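Phosphatase (PDB 1NF2) probably acts as a magnesium-dependent phosphatase of the haloacid dehalogenase (HAD) family, pairing a catalytic core with a separate domain thought to bind substrate. Local coordinates at residues N80-P84 / M143-L148; K169-K173 / I184-N188. One frame throughout, in Å; residues are numbered along the deposited sequence.

Contact 1 of 2, residues N80-P84 / M143-L148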
ATOM      1  N   ASN A  80      -8.727   4.231  -9.322  1.00 29.04           N
ATOM      2  CA  ASN A  80      -7.380   4.201  -9.866  1.00 29.61           C
ATOM      3  C   ASN A  80      -6.781   5.605  -9.875  1.00 29.75           C
ATOM      4  O   ASN A  80      -6.826   6.306 -10.885  1.00 32.37           O
ATOM      5  CB  ASN A  80      -7.422   3.620 -11.278  1.00 27.02           C
ATOM      6  CG  ASN A  80      -6.045   3.324 -11.832  1.00 30.05           C
ATOM      7  OD1 ASN A  80      -5.911   2.876 -12.965  1.00 32.41           O
ATOM      8  ND2 ASN A  80      -5.016   3.570 -11.035  1.00 32.22           N
ATOM      9  N   GLU A  81      -6.234   6.008  -8.732  1.00 25.80           N
ATOM     10  CA  GLU A  81      -5.613   7.319  -8.567  1.00 25.67           C
ATOM     11  C   GLU A  81      -4.221   7.327  -9.194  1.00 25.88           C
ATOM     12  O   GLU A  81      -3.429   6.409  -8.967  1.00 23.94           O
ATOM     13  CB  GLU A  81      -5.495   7.658  -7.082  1.00 25.63           C
ATOM     14  CG  GLU A  81      -6.824   7.833  -6.351  1.00 29.24           C
ATOM     15  CD  GLU A  81      -7.492   9.179  -6.616  1.00 30.62           C
ATOM     16  OE1 GLU A  81      -8.313   9.606  -5.772  1.00 31.10           O
ATOM     17  OE2 GLU A  81      -7.205   9.806  -7.662  1.00 28.91           O
ATOM     18  N   LYS A  82      -3.925   8.358  -9.982  1.00 20.12           N
ATOM     19  CA  LYS A  82      -2.617   8.462 -10.625  1.00 22.56           C
ATOM     20  C   LYS A  82      -2.141   9.900 -10.783  1.00 23.15           C
ATOM     21  O   LYS A  82      -2.867  10.853 -10.468  1.00 18.61           O
ATOM     22  CB  LYS A  82      -2.654   7.767 -11.991  1.00 40.08           C
ATOM     23  CG  LYS A  82      -3.761   8.251 -12.909  1.00 42.53           C
ATOM     24  CD  LYS A  82      -4.147   7.182 -13.926  1.00 43.62           C
ATOM     25  CE  LYS A  82      -2.972   6.766 -14.797  1.00 46.55           C
ATOM     26  NZ  LYS A  82      -3.340   5.693 -15.769  1.00 49.30           N
ATOM     27  N   ILE A  83      -0.897  10.058 -11.218  1.00 28.25           N
ATOM     28  CA  ILE A  83      -0.373  11.394 -11.452  1.00 32.18           C
ATOM     29  C   ILE A  83      -0.873  11.772 -12.849  1.00 34.45           C
ATOM     30  O   ILE A  83      -0.625  11.054 -13.824  1.00 34.91           O
ATOM     31  CB  ILE A  83       1.176  11.427 -11.427  1.00 35.99           C
ATOM     32  CG1 ILE A  83       1.690  11.207 -10.004  1.00 37.23           C
ATOM     33  CG2 ILE A  83       1.675  12.771 -11.923  1.00 35.98           C
ATOM     34  CD1 ILE A  83       2.500   9.944  -9.829  1.00 40.48           C
ATOM     35  N   PRO A  84      -1.612  12.886 -12.958  1.00 45.28           N
ATOM     36  CA  PRO A  84      -2.122  13.308 -14.270  1.00 49.77           C
ATOM     37  C   PRO A  84      -0.986  13.459 -15.281  1.00 52.95           C
ATOM     38  O   PRO A  84       0.037  14.078 -14.985  1.00 54.21           O
ATOM     39  CB  PRO A  84      -2.830  14.628 -13.962  1.00 39.89           C
ATOM     40  CG  PRO A  84      -2.120  15.135 -12.732  1.00 39.26           C
ATOM     41  CD  PRO A  84      -1.930  13.878 -11.917  1.00 36.80           C
ATOM     42  N   MET A 143       0.747   7.900 -20.860  1.00 54.95           N
ATOM     43  CA  MET A 143      -0.082   6.875 -20.237  1.00 50.99           C
ATOM     44  C   MET A 143      -0.404   7.156 -18.779  1.00 49.59           C
ATOM     45  O   MET A 143      -1.312   6.553 -18.208  1.00 49.42           O
ATOM     46  CB  MET A 143       0.608   5.523 -20.367  1.00 41.00           C
ATOM     47  CG  MET A 143      -0.320   4.331 -20.293  1.00 38.26           C
ATOM     48  SD  MET A 143       0.071   3.167 -21.610  1.00 35.61           S
ATOM     49  CE  MET A 143       1.798   3.186 -21.502  1.00 24.41           C
ATOM     50  N   GLY A 144       0.331   8.084 -18.180  1.00 44.68           N
ATOM     51  CA  GLY A 144       0.103   8.403 -16.787  1.00 41.59           C
ATOM     52  C   GLY A 144       0.829   7.387 -15.932  1.00 38.28           C
ATOM     53  O   GLY A 144       1.179   6.310 -16.407  1.00 39.50           O
ATOM     54  N   THR A 145       1.056   7.721 -14.671  1.00 33.15           N
ATOM     55  CA  THR A 145       1.754   6.816 -13.777  1.00 30.48           C
ATOM     56  C   THR A 145       1.161   6.884 -12.374  1.00 29.36           C
ATOM     57  O   THR A 145       0.664   7.933 -11.953  1.00 26.81           O
ATOM     58  CB  THR A 145       3.241   7.177 -13.702  1.00 32.38           C
ATOM     59  OG1 THR A 145       3.917   6.270 -12.828  1.00 30.79           O
ATOM     60  CG2 THR A 145       3.411   8.595 -13.175  1.00 32.90           C
ATOM     61  N   THR A 146       1.208   5.759 -11.662  1.00 29.72           N
ATOM     62  CA  THR A 146       0.690   5.703 -10.299  1.00 26.99           C
ATOM     63  C   THR A 146       1.691   6.447  -9.434  1.00 26.31           C
ATOM     64  O   THR A 146       1.315   7.156  -8.505  1.00 27.08           O
ATOM     65  CB  THR A 146       0.557   4.249  -9.795  1.00 25.48           C
ATOM     66  OG1 THR A 146      -0.299   3.514 -10.675  1.00 23.75           O
ATOM     67  CG2 THR A 146      -0.027   4.222  -8.391  1.00 24.61           C
ATOM     68  N   LYS A 147       2.974   6.271  -9.734  1.00 20.39           N
ATOM     69  CA  LYS A 147       4.003   6.980  -8.997  1.00 20.20           C
ATOM     70  C   LYS A 147       5.387   6.893  -9.625  1.00 18.88           C
ATOM     71  O   LYS A 147       5.661   6.036 -10.462  1.00 16.68           O
ATOM     72  CB  LYS A 147       4.060   6.522  -7.536  1.00 34.90           C
ATOM     73  CG  LYS A 147       4.577   5.129  -7.297  1.00 36.81           C
ATOM     74  CD  LYS A 147       4.693   4.891  -5.797  1.00 41.38           C
ATOM     75  CE  LYS A 147       5.040   3.450  -5.462  1.00 41.61           C
ATOM     76  NZ  LYS A 147       4.958   3.220  -3.991  1.00 38.86           N
ATOM     77  N   LEU A 148       6.246   7.814  -9.210  1.00 15.43           N
ATOM     78  CA  LEU A 148       7.608   7.890  -9.705  1.00 17.74           C
ATOM     79  C   LEU A 148       8.503   7.679  -8.514  1.00 18.74           C
ATOM     80  O   LEU A 148       8.139   8.007  -7.386  1.00 18.07           O
ATOM     81  CB  LEU A 148       7.873   9.273 -10.320  1.00 19.46           C
ATOM     82  CG  LEU A 148       6.978   9.577 -11.524  1.00 19.22           C
ATOM     83  CD1 LEU A 148       7.122  11.039 -11.942  1.00 22.01           C
ATOM     84  CD2 LEU A 148       7.340   8.649 -12.665  1.00 18.77           C
TER
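Ile83 lays its CD1 methyl over the backbone where Thr146 passes into Lys147, on the way into strand 147-151. Here the linker into the second domain of the HAD phosphatase meets the segment between helix 136-143 and strand 147-151. The loop after Asn80 leads from strand 76-80, at the edge of the larger sheet, into helix 85-95. The methyl sits 3.3 Å from Thr146 O. Ile83 CD1 also comes within 3.4 Å of Lys147 CA, which is tight for two carbons. CG1 of Ile83 is anti to the carbonyl carbon (chi1 -70°), and a chi2 of 116° swings CD1 toward the backbone of 146-147. CD1 of Ile83 also meets the CG2 methyl of Thr145 at 3.7 Å. Beyond the two segments, Ile83 touches Ala88 of the helix and Pro186 of strand 181-186.

The backbone adds one well-formed hydrogen bond. Ile83 N donates to Thr145 O at 2.7 Å, and the bond is nearly straight (171° at the hydrogen). The same carbonyl is approached from Lys82, whose CB lies 3.3 Å from Thr145 O.

Thr145 points its CB away from the loop. Its OG1 is hydrogen-bonded to the carbonyl of Tyr105. Lys147 also turns from the loop. Its amine forms a salt bridge with Glu183, and it makes a cation-pi contact with Tyr105.

Gly144 follows helix 136-143 with a positive phi. The Lys82 chain passes alongside, with CE 4.0 Å from Gly144 CA. Its chain bends at chi3, and Lys82 NZ ends 3.3 Å from Met143 O in a weak hydrogen bond.

Contact 2 of 2, residues K169-K173 / I184-N188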
ATOM      1  N   LYS A 169       5.297  20.529  -4.771  1.00 35.33           N
ATOM      2  CA  LYS A 169       4.527  20.310  -3.549  1.00 39.79           C
ATOM      3  C   LYS A 169       3.027  20.553  -3.744  1.00 40.28           C
ATOM      4  O   LYS A 169       2.196  19.882  -3.129  1.00 40.24           O
ATOM      5  CB  LYS A 169       5.058  21.245  -2.458  1.00 65.23           C
ATOM      6  CG  LYS A 169       4.501  21.019  -1.065  1.00 71.49           C
ATOM      7  CD  LYS A 169       5.066  22.052  -0.092  1.00 75.50           C
ATOM      8  CE  LYS A 169       6.591  22.036  -0.084  1.00 77.88           C
ATOM      9  NZ  LYS A 169       7.169  23.096   0.788  1.00 78.48           N
ATOM     10  N   ASP A 170       2.697  21.511  -4.607  1.00 42.32           N
ATOM     11  CA  ASP A 170       1.311  21.901  -4.890  1.00 42.16           C
ATOM     12  C   ASP A 170       0.423  20.914  -5.645  1.00 39.48           C
ATOM     13  O   ASP A 170      -0.793  20.915  -5.473  1.00 40.42           O
ATOM     14  CB  ASP A 170       1.292  23.223  -5.664  1.00 80.27           C
ATOM     15  CG  ASP A 170       1.640  24.415  -4.801  1.00 84.20           C
ATOM     16  OD1 ASP A 170       1.687  25.542  -5.340  1.00 89.55           O
ATOM     17  OD2 ASP A 170       1.864  24.230  -3.584  1.00 87.09           O
ATOM     18  N   VAL A 171       1.014  20.080  -6.487  1.00 30.66           N
ATOM     19  CA  VAL A 171       0.214  19.155  -7.271  1.00 27.72           C
ATOM     20  C   VAL A 171       0.598  17.692  -7.114  1.00 26.73           C
ATOM     21  O   VAL A 171       0.049  16.825  -7.801  1.00 24.64           O
ATOM     22  CB  VAL A 171       0.302  19.518  -8.758  1.00 39.65           C
ATOM     23  CG1 VAL A 171      -0.247  20.922  -8.974  1.00 39.80           C
ATOM     24  CG2 VAL A 171       1.751  19.449  -9.221  1.00 38.36           C
ATOM     25  N   VAL A 172       1.531  17.410  -6.214  1.00 30.74           N
ATOM     26  CA  VAL A 172       1.962  16.039  -6.018  1.00 30.46           C
ATOM     27  C   VAL A 172       2.616  15.895  -4.642  1.00 31.25           C
ATOM     28  O   VAL A 172       3.026  16.885  -4.034  1.00 30.64           O
ATOM     29  CB  VAL A 172       2.950  15.633  -7.154  1.00 31.80           C
ATOM     30  CG1 VAL A 172       4.381  15.932  -6.751  1.00 29.94           C
ATOM     31  CG2 VAL A 172       2.765  14.183  -7.515  1.00 31.51           C
ATOM     32  N   LYS A 173       2.681  14.663  -4.144  1.00 26.37           N
ATOM     33  CA  LYS A 173       3.296  14.378  -2.847  1.00 27.34           C
ATOM     34  C   LYS A 173       4.708  13.840  -3.069  1.00 24.97           C
ATOM     35  O   LYS A 173       4.906  12.898  -3.836  1.00 24.39           O
ATOM     36  CB  LYS A 173       2.460  13.340  -2.090  1.00 61.97           C
ATOM     37  CG  LYS A 173       3.114  12.771  -0.831  1.00 68.04           C
ATOM     38  CD  LYS A 173       2.691  13.507   0.432  1.00 74.51           C
ATOM     39  CE  LYS A 173       3.132  14.964   0.430  1.00 77.85           C
ATOM     40  NZ  LYS A 173       2.746  15.664   1.691  1.00 79.61           N
ATOM     41  N   ILE A 184       7.294   9.967  -5.485  1.00 20.20           N
ATOM     42  CA  ILE A 184       6.388  11.028  -5.913  1.00 18.96           C
ATOM     43  C   ILE A 184       5.066  10.323  -6.173  1.00 16.78           C
ATOM     44  O   ILE A 184       4.992   9.448  -7.039  1.00 16.06           O
ATOM     45  CB  ILE A 184       6.842  11.707  -7.228  1.00 26.08           C
ATOM     46  CG1 ILE A 184       8.175  12.429  -7.028  1.00 28.54           C
ATOM     47  CG2 ILE A 184       5.802  12.718  -7.666  1.00 24.57           C
ATOM     48  CD1 ILE A 184       9.353  11.533  -7.015  1.00 36.29           C
ATOM     49  N   VAL A 185       4.025  10.700  -5.435  1.00 18.11           N
ATOM     50  CA  VAL A 185       2.719  10.063  -5.586  1.00 17.19           C
ATOM     51  C   VAL A 185       1.552  11.045  -5.676  1.00 20.46           C
ATOM     52  O   VAL A 185       1.687  12.228  -5.339  1.00 18.25           O
ATOM     53  CB  VAL A 185       2.452   9.100  -4.405  1.00 20.79           C
ATOM     54  CG1 VAL A 185       3.521   7.999  -4.381  1.00 19.80           C
ATOM     55  CG2 VAL A 185       2.447   9.883  -3.085  1.00 16.82           C
ATOM     56  N   PRO A 186       0.376  10.556  -6.118  1.00 24.82           N
ATOM     57  CA  PRO A 186      -0.791  11.426  -6.237  1.00 27.15           C
ATOM     58  C   PRO A 186      -1.010  12.177  -4.937  1.00 30.26           C
ATOM     59  O   PRO A 186      -0.851  11.624  -3.852  1.00 29.28           O
ATOM     60  CB  PRO A 186      -1.909  10.453  -6.572  1.00 33.49           C
ATOM     61  CG  PRO A 186      -1.191   9.434  -7.407  1.00 33.46           C
ATOM     62  CD  PRO A 186       0.053   9.195  -6.582  1.00 32.69           C
ATOM     63  N   LYS A 187      -1.359  13.448  -5.068  1.00 47.89           N
ATOM     64  CA  LYS A 187      -1.575  14.319  -3.932  1.00 51.74           C
ATOM     65  C   LYS A 187      -2.266  13.683  -2.737  1.00 54.21           C
ATOM     66  O   LYS A 187      -1.655  12.897  -2.008  1.00 59.49           O
ATOM     67  CB  LYS A 187      -2.351  15.558  -4.371  1.00 41.47           C
ATOM     68  CG  LYS A 187      -2.227  16.720  -3.414  1.00 43.17           C
ATOM     69  CD  LYS A 187      -0.776  17.115  -3.231  1.00 43.23           C
ATOM     70  CE  LYS A 187      -0.657  18.603  -2.960  1.00 43.44           C
ATOM     71  NZ  LYS A 187      -1.481  19.025  -1.802  1.00 45.11           N
ATOM     72  N   ASN A 188      -3.539  14.010  -2.533  1.00 38.13           N
ATOM     73  CA  ASN A 188      -4.270  13.496  -1.375  1.00 38.53           C
ATOM     74  C   ASN A 188      -4.947  12.126  -1.484  1.00 36.43           C
ATOM     75  O   ASN A 188      -6.171  12.021  -1.575  1.00 37.41           O
ATOM     76  CB  ASN A 188      -5.278  14.547  -0.881  1.00 64.23           C
ATOM     77  CG  ASN A 188      -6.058  15.200  -2.007  1.00 66.90           C
ATOM     78  OD1 ASN A 188      -6.837  16.121  -1.771  1.00 70.59           O
ATOM     79  ND2 ASN A 188      -5.856  14.731  -3.233  1.00 69.45           N
TER
HETATM   80  O   HOH W   1      -2.643  20.809  -3.577  1.00 48.37           O
HETATM   81  O   HOH W   2      -1.700  14.376  -7.620  1.00 26.63           O
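Val172 and Ile184 meet obliquely through their methyl branches in an antiparallel beta hairpin. Val172 CG2 is 3.4 Å from Ile184 CG2, tighter than usual for two carbons. The CG1 methyl of Val172 touches the same Ile184 branch, so both methyls of the valine rest on it. Ile184 CG2 lies opposite its own backbone N, which turns it to the valine.

Lys173 and Val185 are a hydrogen-bonded pair, with side chains on one face of the sheet. Val185 CG2 packs against CB and CG of Lys173, at 3.6 Å from CB. The lysine chain then bends and carries its end away. Two backbone bonds join the pair: Lys173 N to Val185 O and Val185 N to Lys173 O, each 2.9 Å. Lys173 O also receives a CA-H contact from Ile184.

Lys187 runs across the turn before strand 172-178. Bends at chi2, chi3 and chi4 bring its CE to 3.1 Å from Lys169 O. One water bridges Lys187 NZ to Asp170 O, and another bridges Lys187 N to Val171 O. The polar links from Lys187 to this turn run through the two waters.

Strand 172-178 is the outer strand here. Strand 181-186 lies between it and strand 147-151, where Ile184 touches Leu148 and Leu150. Helix 85-95 packs against Val171 and Ile184.

Overall arrangement
From the N terminus, the chain leaves strand 76-80 of the larger sheet and enters the second domain through segment 80-84. Contact 1 closes a long loop of 58 intervening residues when the chain returns at 143-148. Contact 2 then closes a short hairpin loop, 169-173 to 184-188. The two loops follow in series and neither nests nor crosses. Their centres are 11 Å apart, and they touch where strands 147-151 and 181-186 lie side by side. There Leu148 O and Ile184 N are 2.9 Å apart, a probable hydrogen bond. Together the two contacts tie the domain's entry segment to its sheet and outer hairpin.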